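Putative tryptophan halogenase (Xanthomonas campestris pv. campestris, PDB 6Y1W) is a putative tryptophan halogenase, probably a flavin-dependent enzyme that halogenates an aromatic substrate. Local coordinates at residues A[343-353]-A[385-396]. Residues are numbered along the deposited sequence; the frame is centred on the assembly and turned at random.
Sequences LEPIESTNIHL and IAHIRDFVILHY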
loop_
_atom_site.group_PDB
_atom_site.type_symbol
_atom_site.label_atom_id
_atom_site.label_comp_id
_atom_site.label_asym_id
_atom_site.label_seq_id
_atom_site.Cartn_x
_atom_site.Cartn_y
_atom_site.Cartn_z
ATOM N N LEU A 343 -2.451 8.160 -21.419
ATOM C CA LEU A 343 -2.906 9.388 -20.778
ATOM C C LEU A 343 -1.988 10.516 -21.207
ATOM O O LEU A 343 -0.783 10.316 -21.364
ATOM C CB LEU A 343 -2.892 9.271 -19.260
ATOM C CG LEU A 343 -3.985 8.351 -18.715
ATOM C CD1 LEU A 343 -3.754 8.042 -17.259
ATOM C CD2 LEU A 343 -5.337 9.111 -18.856
ATOM N N GLU A 344 -2.553 11.717 -21.374
ATOM C CA GLU A 344 -1.739 12.865 -21.768
ATOM C C GLU A 344 -0.627 13.166 -20.749
ATOM O O GLU A 344 -0.718 12.787 -19.573
ATOM C CB GLU A 344 -2.650 14.083 -21.916
ATOM C CG GLU A 344 -3.141 14.613 -20.579
ATOM C CD GLU A 344 -4.355 15.505 -20.757
ATOM O OE1 GLU A 344 -4.176 16.727 -21.035
ATOM O OE2 GLU A 344 -5.479 14.968 -20.684
ATOM N N PRO A 345 0.468 13.855 -21.189
ATOM C CA PRO A 345 1.660 13.976 -20.317
ATOM C C PRO A 345 1.581 15.061 -19.265
ATOM O O PRO A 345 2.613 15.639 -18.878
ATOM C CB PRO A 345 2.791 14.271 -21.318
ATOM C CG PRO A 345 2.104 15.036 -22.410
ATOM C CD PRO A 345 0.745 14.316 -22.559
ATOM N N ILE A 346 0.369 15.317 -18.761
ATOM C CA ILE A 346 0.170 16.410 -17.819
ATOM C C ILE A 346 0.874 16.158 -16.493
ATOM O O ILE A 346 1.261 17.110 -15.809
ATOM C CB ILE A 346 -1.336 16.637 -17.631
ATOM C CG1 ILE A 346 -1.613 17.864 -16.779
ATOM C CG2 ILE A 346 -1.995 15.428 -16.922
ATOM C CD1 ILE A 346 -3.125 18.176 -16.702
ATOM N N GLU A 347 1.071 14.888 -16.107
ATOM C CA GLU A 347 1.818 14.539 -14.905
ATOM C C GLU A 347 2.999 13.622 -15.228
ATOM O O GLU A 347 3.471 12.891 -14.358
ATOM C CB GLU A 347 0.912 13.877 -13.849
ATOM C CG GLU A 347 0.000 14.881 -13.111
ATOM C CD GLU A 347 0.739 15.738 -12.085
ATOM O OE1 GLU A 347 1.913 15.431 -11.747
ATOM O OE2 GLU A 347 0.133 16.771 -11.603
ATOM N N SER A 348 3.496 13.654 -16.470
ATOM C CA SER A 348 4.745 12.979 -16.845
ATOM C C SER A 348 4.730 11.499 -16.465
ATOM O O SER A 348 5.674 10.992 -15.861
ATOM C CB SER A 348 5.994 13.657 -16.237
ATOM O OG SER A 348 5.937 15.107 -16.266
ATOM N N THR A 349 3.676 10.791 -16.864
ATOM C CA THR A 349 3.500 9.390 -16.478
ATOM C C THR A 349 3.824 8.388 -17.597
ATOM O O THR A 349 3.781 7.186 -17.327
ATOM C CB THR A 349 2.073 9.129 -15.977
ATOM O OG1 THR A 349 1.098 9.693 -16.881
ATOM C CG2 THR A 349 1.861 9.698 -14.575
ATOM N N ASN A 350 4.181 8.810 -18.817
ATOM C CA ASN A 350 4.327 7.846 -19.928
ATOM C C ASN A 350 5.424 6.812 -19.653
ATOM O O ASN A 350 5.197 5.590 -19.702
ATOM C CB ASN A 350 4.644 8.603 -21.232
ATOM C CG ASN A 350 5.044 7.662 -22.372
ATOM O OD1 ASN A 350 4.243 6.810 -22.737
ATOM N ND2 ASN A 350 6.271 7.803 -22.941
ATOM N N ILE A 351 6.646 7.286 -19.386
ATOM C CA ILE A 351 7.740 6.348 -19.139
ATOM C C ILE A 351 7.509 5.530 -17.876
ATOM O O ILE A 351 7.852 4.339 -17.831
ATOM C CB ILE A 351 9.070 7.125 -19.147
ATOM C CG1 ILE A 351 9.470 7.340 -20.608
ATOM C CG2 ILE A 351 10.191 6.351 -18.391
ATOM C CD1 ILE A 351 10.674 8.271 -20.779
ATOM N N HIS A 352 6.880 6.120 -16.863
ATOM C CA HIS A 352 6.547 5.397 -15.639
ATOM C C HIS A 352 5.639 4.213 -15.929
ATOM O O HIS A 352 5.812 3.125 -15.362
ATOM C CB HIS A 352 5.883 6.369 -14.670
ATOM C CG HIS A 352 5.227 5.684 -13.517
ATOM N ND1 HIS A 352 5.916 5.324 -12.379
ATOM C CD2 HIS A 352 3.941 5.310 -13.321
ATOM C CE1 HIS A 352 5.078 4.753 -11.522
ATOM N NE2 HIS A 352 3.871 4.743 -12.070
ATOM N N LEU A 353 4.640 4.413 -16.795
ATOM C CA LEU A 353 3.722 3.321 -17.069
ATOM C C LEU A 353 4.396 2.205 -17.844
ATOM O O LEU A 353 4.047 1.047 -17.643
ATOM C CB LEU A 353 2.493 3.828 -17.820
ATOM C CG LEU A 353 1.544 4.561 -16.864
ATOM C CD1 LEU A 353 0.570 5.418 -17.678
ATOM C CD2 LEU A 353 0.799 3.629 -15.907
ATOM N N ILE A 385 -3.708 2.146 -13.215
ATOM C CA ILE A 385 -3.946 3.143 -14.260
ATOM C C ILE A 385 -5.201 3.950 -13.938
ATOM O O ILE A 385 -5.268 5.150 -14.248
ATOM C CB ILE A 385 -4.018 2.492 -15.658
ATOM C CG1 ILE A 385 -4.012 3.563 -16.744
ATOM C CG2 ILE A 385 -5.271 1.608 -15.858
ATOM C CD1 ILE A 385 -2.893 4.395 -16.654
ATOM N N ALA A 386 -6.199 3.324 -13.328
ATOM C CA ALA A 386 -7.417 4.052 -13.005
ATOM C C ALA A 386 -7.120 5.140 -11.996
ATOM O O ALA A 386 -7.702 6.230 -12.051
ATOM C CB ALA A 386 -8.484 3.103 -12.472
ATOM N N HIS A 387 -6.206 4.863 -11.062
ATOM C CA HIS A 387 -5.804 5.879 -10.098
ATOM C C HIS A 387 -5.108 7.060 -10.787
ATOM O O HIS A 387 -5.341 8.231 -10.440
ATOM C CB HIS A 387 -4.873 5.276 -9.060
ATOM C CG HIS A 387 -4.045 6.306 -8.405
ATOM N ND1 HIS A 387 -4.564 7.141 -7.445
ATOM C CD2 HIS A 387 -2.770 6.720 -8.632
ATOM C CE1 HIS A 387 -3.633 8.007 -7.075
ATOM N NE2 HIS A 387 -2.540 7.770 -7.775
ATOM N N ILE A 388 -4.209 6.777 -11.731
ATOM C CA ILE A 388 -3.562 7.876 -12.442
ATOM C C ILE A 388 -4.579 8.638 -13.290
ATOM O O ILE A 388 -4.571 9.882 -13.317
ATOM C CB ILE A 388 -2.386 7.334 -13.273
ATOM C CG1 ILE A 388 -1.312 6.783 -12.329
ATOM C CG2 ILE A 388 -1.742 8.386 -14.086
ATOM C CD1 ILE A 388 -0.244 5.875 -13.103
ATOM N N ARG A 389 -5.481 7.907 -13.965
ATOM C CA ARG A 389 -6.565 8.529 -14.733
ATOM C C ARG A 389 -7.311 9.544 -13.880
ATOM O O ARG A 389 -7.552 10.683 -14.323
ATOM C CB ARG A 389 -7.529 7.452 -15.252
ATOM C CG ARG A 389 -8.741 8.055 -16.008
ATOM C CD ARG A 389 -9.913 7.102 -15.982
ATOM N NE ARG A 389 -10.387 6.948 -14.617
ATOM C CZ ARG A 389 -11.138 5.918 -14.210
ATOM N NH1 ARG A 389 -11.486 4.990 -15.119
ATOM N NH2 ARG A 389 -11.550 5.836 -12.925
ATOM N N ASP A 390 -7.666 9.153 -12.638
ATOM C CA ASP A 390 -8.455 10.047 -11.788
ATOM C C ASP A 390 -7.687 11.320 -11.494
ATOM O O ASP A 390 -8.275 12.407 -11.404
ATOM C CB ASP A 390 -8.844 9.355 -10.480
ATOM C CG ASP A 390 -9.981 8.348 -10.653
ATOM O OD1 ASP A 390 -10.515 8.214 -11.784
ATOM O OD2 ASP A 390 -10.278 7.660 -9.636
ATOM N N PHE A 391 -6.369 11.204 -11.314
ATOM C CA PHE A 391 -5.572 12.375 -10.992
ATOM C C PHE A 391 -5.462 13.317 -12.194
ATOM O O PHE A 391 -5.416 14.549 -12.026
ATOM C CB PHE A 391 -4.179 11.928 -10.518
ATOM C CG PHE A 391 -3.482 12.972 -9.646
ATOM C CD1 PHE A 391 -3.679 12.974 -8.271
ATOM C CD2 PHE A 391 -2.640 13.935 -10.215
ATOM C CE1 PHE A 391 -3.044 13.941 -7.468
ATOM C CE2 PHE A 391 -2.010 14.880 -9.436
ATOM C CZ PHE A 391 -2.202 14.892 -8.058
ATOM N N VAL A 392 -5.396 12.759 -13.409
ATOM C CA VAL A 392 -5.401 13.580 -14.610
ATOM C C VAL A 392 -6.740 14.288 -14.740
ATOM O O VAL A 392 -6.794 15.499 -14.998
ATOM C CB VAL A 392 -5.073 12.707 -15.831
ATOM C CG1 VAL A 392 -5.286 13.479 -17.170
ATOM C CG2 VAL A 392 -3.632 12.144 -15.710
ATOM N N ILE A 393 -7.838 13.560 -14.485
ATOM C CA ILE A 393 -9.164 14.191 -14.526
ATOM C C ILE A 393 -9.265 15.323 -13.525
ATOM O O ILE A 393 -9.840 16.393 -13.821
ATOM C CB ILE A 393 -10.256 13.145 -14.268
ATOM C CG1 ILE A 393 -10.301 12.149 -15.419
ATOM C CG2 ILE A 393 -11.633 13.827 -14.205
ATOM C CD1 ILE A 393 -11.138 10.898 -15.110
ATOM N N LEU A 394 -8.687 15.128 -12.335
ATOM C CA LEU A 394 -8.693 16.170 -11.321
ATOM C C LEU A 394 -8.177 17.505 -11.857
ATOM O O LEU A 394 -8.740 18.566 -11.549
ATOM C CB LEU A 394 -7.844 15.696 -10.145
ATOM C CG LEU A 394 -7.519 16.744 -9.111
ATOM C CD1 LEU A 394 -8.778 17.282 -8.385
ATOM C CD2 LEU A 394 -6.554 16.162 -8.100
ATOM N N HIS A 395 -7.129 17.474 -12.687
ATOM C CA HIS A 395 -6.562 18.731 -13.188
ATOM C C HIS A 395 -7.569 19.532 -14.011
ATOM O O HIS A 395 -7.538 20.767 -13.979
ATOM C CB HIS A 395 -5.318 18.430 -14.023
ATOM C CG HIS A 395 -4.059 18.343 -13.212
ATOM N ND1 HIS A 395 -3.588 19.415 -12.472
ATOM C CD2 HIS A 395 -3.180 17.325 -13.018
ATOM C CE1 HIS A 395 -2.461 19.063 -11.865
ATOM N NE2 HIS A 395 -2.184 17.807 -12.187
ATOM N N TYR A 396 -8.438 18.855 -14.762
ATOM C CA TYR A 396 -9.417 19.537 -15.602
ATOM C C TYR A 396 -10.677 19.892 -14.830
ATOM O O TYR A 396 -11.302 20.921 -15.128
ATOM C CB TYR A 396 -9.794 18.663 -16.805
ATOM C CG TYR A 396 -8.708 18.632 -17.849
ATOM C CD1 TYR A 396 -8.549 19.688 -18.725
ATOM C CD2 TYR A 396 -7.842 17.533 -17.969
ATOM C CE1 TYR A 396 -7.570 19.682 -19.713
ATOM C CE2 TYR A 396 -6.843 17.538 -18.956
ATOM C CZ TYR A 396 -6.732 18.609 -19.821
ATOM O OH TYR A 396 -5.788 18.648 -20.814
#
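Glu347 OE2 is hydrogen-bonded by two histidines: His395, across the contact, and His106. The bond from His395 NE2 to Glu347 OE2 is 2.6 Å long and nearly straight, with an angle of 164° at the hydrogen. It uses the anti lone pair of OE2, and the carboxylate lies only 17° from the imidazole plane. A bend at chi2 (-75°) turns the carboxylate toward helix 371-397, where Phe391 CE2 meets OE2 with its ring edge at 3.6 Å, the ring standing almost perpendicular to the carboxylate. His395 ND1 is hydrogen-bonded to Gln452 OE1 and Phe94 stacks on the ring, which together probably limit its rotation.

A second polar link joins the same helix to the loop three residues earlier. Tyr396 OH donates to Glu344 OE1 at 2.5 Å, from the syn side and slightly tilted from the carboxylate plane; Trp273 NE1 is hydrogen-bonded to the same oxygen. Two donors on this buried atom would probably favour an ionised Glu344.

Between these links Ile346 fits against the helix. Its CD1 approaches the His395 ring obliquely and reaches His395 CB at 3.5 Å, while Ile346 CG2 packs on Val392 CG1 at 3.8 Å. Farther along, Leu343 CD1 rests on Ile388 CG2 (3.8 Å) and also meets Ile385. Leu353, in the first turn of helix 350-363, closes this apolar row with CD2 3.7 Å from Ile388 CD1.

Glu347 is predicted to bind tryptophan, and Ser348 OG is hydrogen-bonded to NZ of Lys89, the predicted active-site lysine. His395 and His106 probably help to hold the Glu347 carboxylate in place. Both nitrogens of His395 face oxygens, which would fit a doubly protonated, charged imidazole if the Gln452 amide is placed correctly.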